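Long-range contacts in immunoreactive 84kD antigen PG93 (Porphyromonas gingivalis, PDB 5M11), which is an essential component of the type IX secretion system on the bacterial surface, and binds zinc and calcium ions: residues Gly11-Leu16 with Asn628-Ser633; Thr608-Leu613 with Ala622-Glu627. One frame throughout, in Å; residues are numbered along the deposited sequence.

Interaction 1 (Gly11-Leu16 with Asn628-Ser633); sequences GIWNTL and NSPLLS
In the beta-propeller blade completed by the N-terminal strand 13-16, Trp13 and Thr15 rest against Pro630, Leu631 and Leu632 of the loop that leads into the same blade. The start of the chain meets an internal loop here, with no hydrogen bond between the two segments, so their fit depends on side-chain shape. The Trp13 indole carries most of it. Its chi1 of -69° turns CG anti to the carbonyl carbon, and the ring reaches the loop with one face presented to the proline. Pro630 CD stands 3.5 Å from the centroid of the five-membered ring, only 8° off the normal, a CH-pi contact made almost squarely over the pyrrole part. Pro630 CG sits beside it, nearer CD1 and CG of the indole, while the backbone N of Leu631 lies above the same face, near its rim. On the six-membered ring, CZ3 meets the methyl CD1 of Leu631 at 4.0 Å, and CZ2 comes within 3.8 Å of Ser629 OG, which approaches obliquely. That hydroxyl is already engaged: it accepts from Leu631 N (3.2 Å) in an ST turn and also bonds to Thr625 O, which ties the turn at Ser629-Leu631 back to Thr625. Two residues along, methyl CG2 of Thr15 touches Leu632 CD1 at 3.8 Å, the two side chains crossing at about a right angle; the Thr15 hydroxyl bonds to Asp55 instead. Phe624 meets the indole edge-to-face, and Met657 and Ile650 of the blade pack on it as well. Strand 13-16 pairs antiparallel with strand 655-660 and is an outermost strand of that sheet; the packing accompanies the Velcro closure characteristic of beta-propellers, in which the N-terminal strand completes the last blade in the chain.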
ATOM      1  N   GLY A  11      -2.791  -1.258 -19.460  1.00 66.53           N
ATOM      2  CA  GLY A  11      -2.841  -2.516 -18.728  1.00 65.80           C
ATOM      3  C   GLY A  11      -3.848  -2.479 -17.600  1.00 66.92           C
ATOM      4  O   GLY A  11      -3.935  -1.480 -16.880  1.00 65.04           O
ATOM      5  N   ILE A  12      -4.583  -3.592 -17.423  1.00 62.71           N
ATOM      6  CA  ILE A  12      -5.688  -3.802 -16.473  1.00 60.01           C
ATOM      7  C   ILE A  12      -5.322  -3.454 -14.989  1.00 59.82           C
ATOM      8  O   ILE A  12      -6.146  -2.826 -14.328  1.00 57.85           O
ATOM      9  CB  ILE A  12      -6.215  -5.257 -16.649  1.00 64.26           C
ATOM     10  CG1 ILE A  12      -7.154  -5.305 -17.877  1.00 66.03           C
ATOM     11  CG2 ILE A  12      -6.905  -5.819 -15.396  1.00 62.68           C
ATOM     12  CD1 ILE A  12      -7.343  -6.715 -18.548  1.00 83.35           C
ATOM     13  N   TRP A  13      -4.141  -3.854 -14.479  1.00 56.34           N
ATOM     14  CA  TRP A  13      -3.691  -3.535 -13.110  1.00 54.63           C
ATOM     15  C   TRP A  13      -2.620  -2.473 -13.139  1.00 60.17           C
ATOM     16  O   TRP A  13      -1.730  -2.517 -13.996  1.00 62.50           O
ATOM     17  CB  TRP A  13      -3.122  -4.770 -12.378  1.00 54.37           C
ATOM     18  CG  TRP A  13      -4.119  -5.837 -12.030  1.00 55.36           C
ATOM     19  CD1 TRP A  13      -4.538  -6.859 -12.830  1.00 59.54           C
ATOM     20  CD2 TRP A  13      -4.780  -6.021 -10.760  1.00 53.75           C
ATOM     21  NE1 TRP A  13      -5.431  -7.658 -12.149  1.00 58.85           N
ATOM     22  CE2 TRP A  13      -5.591  -7.171 -10.874  1.00 58.32           C
ATOM     23  CE3 TRP A  13      -4.750  -5.337  -9.534  1.00 53.13           C
ATOM     24  CZ2 TRP A  13      -6.389  -7.635  -9.815  1.00 56.79           C
ATOM     25  CZ3 TRP A  13      -5.530  -5.805  -8.485  1.00 53.74           C
ATOM     26  CH2 TRP A  13      -6.344  -6.935  -8.634  1.00 55.10           C
ATOM     27  N   ASN A  14      -2.663  -1.551 -12.175  1.00 55.40           N
ATOM     28  CA  ASN A  14      -1.646  -0.516 -12.022  1.00 55.07           C
ATOM     29  C   ASN A  14      -1.453  -0.154 -10.538  1.00 56.51           C
ATOM     30  O   ASN A  14      -2.359  -0.395  -9.729  1.00 54.61           O
ATOM     31  CB  ASN A  14      -1.973   0.716 -12.864  1.00 57.05           C
ATOM     32  CG  ASN A  14      -1.010   0.873 -14.015  1.00104.94           C
ATOM     33  OD1 ASN A  14      -1.352   0.614 -15.176  1.00105.51           O
ATOM     34  ND2 ASN A  14       0.248   1.226 -13.713  1.00103.01           N
ATOM     35  N   THR A  15      -0.259   0.383 -10.176  1.00 52.41           N
ATOM     36  CA  THR A  15       0.034   0.787  -8.798  1.00 51.47           C
ATOM     37  C   THR A  15       0.300   2.294  -8.718  1.00 56.18           C
ATOM     38  O   THR A  15       1.021   2.865  -9.555  1.00 55.85           O
ATOM     39  CB  THR A  15       1.192  -0.001  -8.197  1.00 59.64           C
ATOM     40  OG1 THR A  15       2.340   0.201  -8.999  1.00 67.76           O
ATOM     41  CG2 THR A  15       0.913  -1.485  -8.102  1.00 58.98           C
ATOM     42  N   LEU A  16      -0.280   2.927  -7.681  1.00 52.54           N
ATOM     43  CA  LEU A  16      -0.160   4.361  -7.422  1.00 52.49           C
ATOM     44  C   LEU A  16       0.603   4.562  -6.077  1.00 58.20           C
ATOM     45  O   LEU A  16       0.041   4.882  -5.011  1.00 57.62           O
ATOM     46  CB  LEU A  16      -1.566   5.002  -7.451  1.00 50.69           C
ATOM     47  CG  LEU A  16      -2.265   5.051  -8.837  1.00 54.74           C
ATOM     48  CD1 LEU A  16      -3.730   5.204  -8.691  1.00 53.03           C
ATOM     49  CD2 LEU A  16      -1.772   6.250  -9.678  1.00 60.52           C
ATOM     50  N   ASN A 628      -2.662 -15.183  -7.078  1.00 83.88           N
ATOM     51  CA  ASN A 628      -3.274 -15.310  -8.420  1.00 83.22           C
ATOM     52  C   ASN A 628      -3.307 -13.996  -9.217  1.00 84.95           C
ATOM     53  O   ASN A 628      -3.667 -14.018 -10.396  1.00 85.17           O
ATOM     54  CB  ASN A 628      -4.720 -15.861  -8.320  1.00 82.76           C
ATOM     55  CG  ASN A 628      -5.807 -14.803  -8.272  1.00 96.04           C
ATOM     56  OD1 ASN A 628      -5.811 -13.943  -7.401  1.00 90.54           O
ATOM     57  ND2 ASN A 628      -6.705 -14.795  -9.246  1.00 83.34           N
ATOM     58  N   SER A 629      -2.995 -12.860  -8.590  1.00 78.92           N
ATOM     59  CA  SER A 629      -3.077 -11.598  -9.313  1.00 75.78           C
ATOM     60  C   SER A 629      -1.952 -10.610  -8.915  1.00 76.26           C
ATOM     61  O   SER A 629      -1.282 -10.836  -7.902  1.00 77.65           O
ATOM     62  CB  SER A 629      -4.444 -10.964  -9.073  1.00 76.31           C
ATOM     63  OG  SER A 629      -4.413 -10.189  -7.889  1.00 84.90           O
ATOM     64  N   PRO A 630      -1.778  -9.480  -9.657  1.00 67.63           N
ATOM     65  CA  PRO A 630      -0.741  -8.501  -9.286  1.00 65.79           C
ATOM     66  C   PRO A 630      -1.046  -7.716  -7.991  1.00 64.87           C
ATOM     67  O   PRO A 630      -0.225  -6.866  -7.629  1.00 63.13           O
ATOM     68  CB  PRO A 630      -0.707  -7.556 -10.495  1.00 66.40           C
ATOM     69  CG  PRO A 630      -1.426  -8.276 -11.593  1.00 71.26           C
ATOM     70  CD  PRO A 630      -2.467  -9.054 -10.893  1.00 67.15           C
ATOM     71  N   LEU A 631      -2.188  -8.021  -7.287  1.00 58.30           N
ATOM     72  CA  LEU A 631      -2.616  -7.416  -6.015  1.00 56.28           C
ATOM     73  C   LEU A 631      -1.450  -7.389  -4.997  1.00 63.07           C
ATOM     74  O   LEU A 631      -0.812  -8.419  -4.724  1.00 64.32           O
ATOM     75  CB  LEU A 631      -3.842  -8.154  -5.441  1.00 55.91           C
ATOM     76  CG  LEU A 631      -4.512  -7.580  -4.191  1.00 59.00           C
ATOM     77  CD1 LEU A 631      -5.344  -6.354  -4.507  1.00 57.11           C
ATOM     78  CD2 LEU A 631      -5.408  -8.597  -3.557  1.00 60.29           C
ATOM     79  N   LEU A 632      -1.137  -6.171  -4.500  1.00 60.19           N
ATOM     80  CA  LEU A 632      -0.009  -5.885  -3.595  1.00 60.90           C
ATOM     81  C   LEU A 632      -0.118  -6.605  -2.232  1.00 68.85           C
ATOM     82  O   LEU A 632       0.893  -7.118  -1.738  1.00 71.39           O
ATOM     83  CB  LEU A 632       0.149  -4.366  -3.384  1.00 58.12           C
ATOM     84  CG  LEU A 632       0.778  -3.577  -4.540  1.00 60.19           C
ATOM     85  CD1 LEU A 632       0.642  -2.081  -4.315  1.00 57.49           C
ATOM     86  CD2 LEU A 632       2.253  -3.932  -4.721  1.00 64.78           C
ATOM     87  N   SER A 633      -1.328  -6.643  -1.638  1.00 64.79           N
ATOM     88  CA  SER A 633      -1.553  -7.274  -0.345  1.00 66.74           C
ATOM     89  C   SER A 633      -2.943  -7.884  -0.266  1.00 72.57           C
ATOM     90  O   SER A 633      -3.891  -7.321  -0.826  1.00 69.99           O
ATOM     91  CB  SER A 633      -1.372  -6.253   0.772  1.00 69.66           C
ATOM     92  OG  SER A 633      -1.732  -6.768   2.043  1.00 79.69           O
TER

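Interaction 2 (Thr608-Leu613 with Ala622-Glu627)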
ATOM      1  N   THR A 608      -7.893 -12.108   2.828  1.00 76.05           N
ATOM      2  CA  THR A 608      -8.255 -13.120   1.809  1.00 76.04           C
ATOM      3  C   THR A 608      -8.423 -12.496   0.383  1.00 75.59           C
ATOM      4  O   THR A 608      -9.015 -13.112  -0.513  1.00 74.15           O
ATOM      5  CB  THR A 608      -9.509 -13.934   2.228  1.00 82.20           C
ATOM      6  OG1 THR A 608     -10.649 -13.075   2.312  1.00 81.48           O
ATOM      7  CG2 THR A 608      -9.317 -14.703   3.531  1.00 81.15           C
ATOM      8  N   GLY A 609      -7.874 -11.304   0.194  1.00 69.63           N
ATOM      9  CA  GLY A 609      -7.899 -10.613  -1.085  1.00 66.94           C
ATOM     10  C   GLY A 609      -9.169  -9.851  -1.389  1.00 67.96           C
ATOM     11  O   GLY A 609      -9.850  -9.364  -0.484  1.00 65.04           O
ATOM     12  N   LEU A 610      -9.454  -9.721  -2.695  1.00 64.99           N
ATOM     13  CA  LEU A 610     -10.585  -8.999  -3.268  1.00 62.95           C
ATOM     14  C   LEU A 610     -11.554  -9.959  -3.945  1.00 67.86           C
ATOM     15  O   LEU A 610     -11.140 -10.831  -4.697  1.00 68.04           O
ATOM     16  CB  LEU A 610     -10.058  -7.952  -4.291  1.00 61.39           C
ATOM     17  CG  LEU A 610     -11.082  -7.025  -4.985  1.00 63.01           C
ATOM     18  CD1 LEU A 610     -11.485  -5.894  -4.090  1.00 60.77           C
ATOM     19  CD2 LEU A 610     -10.525  -6.475  -6.287  1.00 62.92           C
ATOM     20  N   TYR A 611     -12.849  -9.745  -3.723  1.00 65.32           N
ATOM     21  CA  TYR A 611     -13.906 -10.553  -4.327  1.00 66.20           C
ATOM     22  C   TYR A 611     -14.847  -9.711  -5.151  1.00 67.88           C
ATOM     23  O   TYR A 611     -15.094  -8.555  -4.816  1.00 64.20           O
ATOM     24  CB  TYR A 611     -14.729 -11.259  -3.240  1.00 68.22           C
ATOM     25  CG  TYR A 611     -13.979 -12.314  -2.465  1.00 71.14           C
ATOM     26  CD1 TYR A 611     -13.982 -13.640  -2.877  1.00 74.96           C
ATOM     27  CD2 TYR A 611     -13.333 -12.001  -1.272  1.00 71.81           C
ATOM     28  CE1 TYR A 611     -13.344 -14.628  -2.135  1.00 77.93           C
ATOM     29  CE2 TYR A 611     -12.678 -12.977  -0.529  1.00 75.47           C
ATOM     30  CZ  TYR A 611     -12.665 -14.287  -0.977  1.00 85.36           C
ATOM     31  OH  TYR A 611     -11.989 -15.253  -0.271  1.00 88.81           O
ATOM     32  N   LEU A 612     -15.405 -10.311  -6.202  1.00 66.41           N
ATOM     33  CA  LEU A 612     -16.438  -9.717  -7.036  1.00 65.86           C
ATOM     34  C   LEU A 612     -17.613 -10.645  -6.929  1.00 72.49           C
ATOM     35  O   LEU A 612     -17.484 -11.809  -7.301  1.00 75.91           O
ATOM     36  CB  LEU A 612     -15.976  -9.507  -8.500  1.00 66.11           C
ATOM     37  CG  LEU A 612     -17.064  -9.176  -9.565  1.00 70.40           C
ATOM     38  CD1 LEU A 612     -17.829  -7.892  -9.247  1.00 67.48           C
ATOM     39  CD2 LEU A 612     -16.449  -9.065 -10.940  1.00 73.77           C
ATOM     40  N   LEU A 613     -18.727 -10.175  -6.364  1.00 67.52           N
ATOM     41  CA  LEU A 613     -19.927 -11.003  -6.189  1.00 68.87           C
ATOM     42  C   LEU A 613     -21.068 -10.532  -7.099  1.00 71.74           C
ATOM     43  O   LEU A 613     -21.068  -9.387  -7.538  1.00 67.96           O
ATOM     44  CB  LEU A 613     -20.391 -11.004  -4.715  1.00 68.55           C
ATOM     45  CG  LEU A 613     -19.358 -11.365  -3.634  1.00 72.87           C
ATOM     46  CD1 LEU A 613     -19.955 -11.218  -2.250  1.00 71.97           C
ATOM     47  CD2 LEU A 613     -18.810 -12.775  -3.820  1.00 77.87           C
ATOM     48  N   ALA A 622     -15.462 -13.533  -9.285  1.00 70.16           N
ATOM     49  CA  ALA A 622     -13.997 -13.460  -9.352  1.00 69.10           C
ATOM     50  C   ALA A 622     -13.391 -13.160  -7.970  1.00 70.87           C
ATOM     51  O   ALA A 622     -14.060 -12.576  -7.113  1.00 69.17           O
ATOM     52  CB  ALA A 622     -13.549 -12.396 -10.358  1.00 68.30           C
ATOM     53  N   GLN A 623     -12.118 -13.560  -7.775  1.00 67.48           N
ATOM     54  CA  GLN A 623     -11.323 -13.300  -6.578  1.00 66.22           C
ATOM     55  C   GLN A 623      -9.834 -13.101  -6.951  1.00 72.96           C
ATOM     56  O   GLN A 623      -9.240 -13.931  -7.658  1.00 75.28           O
ATOM     57  CB  GLN A 623     -11.481 -14.390  -5.520  1.00 68.72           C
ATOM     58  CG  GLN A 623     -10.630 -14.118  -4.284  1.00 70.50           C
ATOM     59  CD  GLN A 623     -10.267 -15.335  -3.472  1.00 91.14           C
ATOM     60  OE1 GLN A 623     -10.436 -16.500  -3.876  1.00 85.72           O
ATOM     61  NE2 GLN A 623      -9.736 -15.079  -2.298  1.00 86.10           N
ATOM     62  N   PHE A 624      -9.252 -11.983  -6.460  1.00 68.01           N
ATOM     63  CA  PHE A 624      -7.865 -11.575  -6.677  1.00 67.46           C
ATOM     64  C   PHE A 624      -7.130 -11.530  -5.361  1.00 70.10           C
ATOM     65  O   PHE A 624      -7.639 -10.999  -4.376  1.00 67.17           O
ATOM     66  CB  PHE A 624      -7.773 -10.216  -7.394  1.00 67.44           C
ATOM     67  CG  PHE A 624      -8.725 -10.095  -8.559  1.00 69.09           C
ATOM     68  CD1 PHE A 624      -8.368 -10.557  -9.820  1.00 74.09           C
ATOM     69  CD2 PHE A 624     -10.006  -9.579  -8.380  1.00 69.57           C
ATOM     70  CE1 PHE A 624      -9.265 -10.483 -10.889  1.00 75.23           C
ATOM     71  CE2 PHE A 624     -10.906  -9.515  -9.446  1.00 72.71           C
ATOM     72  CZ  PHE A 624     -10.531  -9.965 -10.694  1.00 72.75           C
ATOM     73  N   THR A 625      -5.949 -12.153  -5.344  1.00 69.50           N
ATOM     74  CA  THR A 625      -5.021 -12.267  -4.223  1.00 70.47           C
ATOM     75  C   THR A 625      -3.602 -11.960  -4.705  1.00 75.49           C
ATOM     76  O   THR A 625      -3.384 -11.732  -5.899  1.00 74.23           O
ATOM     77  CB  THR A 625      -5.087 -13.663  -3.613  1.00 75.76           C
ATOM     78  OG1 THR A 625      -4.819 -14.607  -4.641  1.00 79.37           O
ATOM     79  CG2 THR A 625      -6.407 -13.957  -2.932  1.00 72.76           C
ATOM     80  N   VAL A 626      -2.632 -11.992  -3.786  1.00 73.78           N
ATOM     81  CA  VAL A 626      -1.238 -11.757  -4.139  1.00 75.19           C
ATOM     82  C   VAL A 626      -0.741 -12.927  -4.988  1.00 81.58           C
ATOM     83  O   VAL A 626       0.074 -12.739  -5.898  1.00 81.27           O
ATOM     84  CB  VAL A 626      -0.334 -11.536  -2.900  1.00 80.50           C
ATOM     85  CG1 VAL A 626       0.994 -10.921  -3.318  1.00 81.15           C
ATOM     86  CG2 VAL A 626      -1.013 -10.650  -1.859  1.00 78.21           C
ATOM     87  N   GLU A 627      -1.282 -14.120  -4.694  1.00 80.12           N
ATOM     88  CA  GLU A 627      -0.943 -15.411  -5.280  1.00 83.27           C
ATOM     89  C   GLU A 627      -1.381 -15.548  -6.747  1.00 89.23           C
ATOM     90  O   GLU A 627      -0.559 -15.994  -7.564  1.00 91.60           O
ATOM     91  CB  GLU A 627      -1.556 -16.551  -4.446  1.00 86.52           C
ATOM     92  CG  GLU A 627      -0.959 -16.733  -3.054  1.00 99.19           C
ATOM     93  CD  GLU A 627      -1.284 -15.714  -1.974  1.00121.50           C
ATOM     94  OE1 GLU A 627      -2.243 -14.926  -2.145  1.00122.72           O
ATOM     95  OE2 GLU A 627      -0.572 -15.713  -0.943  1.00113.68           O
TER
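Tyr611 and Gln623 run alongside each other on one face of a beta hairpin, both heading outward in the same direction, the phenol ring and the carboxamide turned only 12° from parallel. Gln623 sets CG over the tyrosine face, 3.8 Å from the ring centroid, and its CD follows across CE1. The glutamine reaches this far because CG is anti to the backbone N (chi1 179°) and the chain stays extended beyond it. Its NE2 then donates to Thr608 O at 2.8 Å; the acceptor lies in the amide plane, which favours this rotation of the carboxamide, although the N-H is bent to 141°. NE2 also passes close to Tyr611 OH, but at an angle too poor for a hydrogen bond. Just past the paired strands, Thr625 CG2 sits 3.7 Å from the same Thr608 O, and Thr608 OG1, bonded to Thr605, lies at the edge of the tyrosine ring.

The other face is apolar. Leu610 and Phe624 meet obliquely, methyl CD2 of the leucine 3.8 Å from ring atom CD2 of the phenylalanine, and the CB atoms of Leu612 and Ala622 are 4.2 Å apart. Both pairs are hydrogen-bonded antiparallel pairs: Leu610 and Phe624 exchange two bonds, whereas in the second Leu612 N donates firmly to Ala622 O and the return bond from Ala622 N is weak. Tyr611 and Gln623, between them, form a non-hydrogen-bonded pair, with Gln623 CA directed at Leu610 O. Leu610 also touches Ile636 and Leu639 of the next sheet, and Phe624 meets the ring of Phe659, so this apolar face packs against the next blade. Strands 610-613 and 620-624 are the third and fourth strands of a four-stranded antiparallel beta-propeller blade.

How the interactions relate
Strand 13-16 comes first in the chain, and its partner in interaction 1 follows only after 611 intervening residues, so that contact closes a loop spanning most of the protein. Interaction 2 lies wholly within that span and closes a short hairpin between strands 610-613 and 620-624, the two ranges nesting without crossing. The chain runs directly from one into the other: after Glu627 comes Asn628, whose ND2 turns back in a weak hydrogen bond to Gln623 O, while Leu631 CD2 packs on Phe624 O. Together the contacts join the blade ending at 620-624 to the next one, which combines strands 636-642, 647-652 and 655-660 with the N-terminal strand.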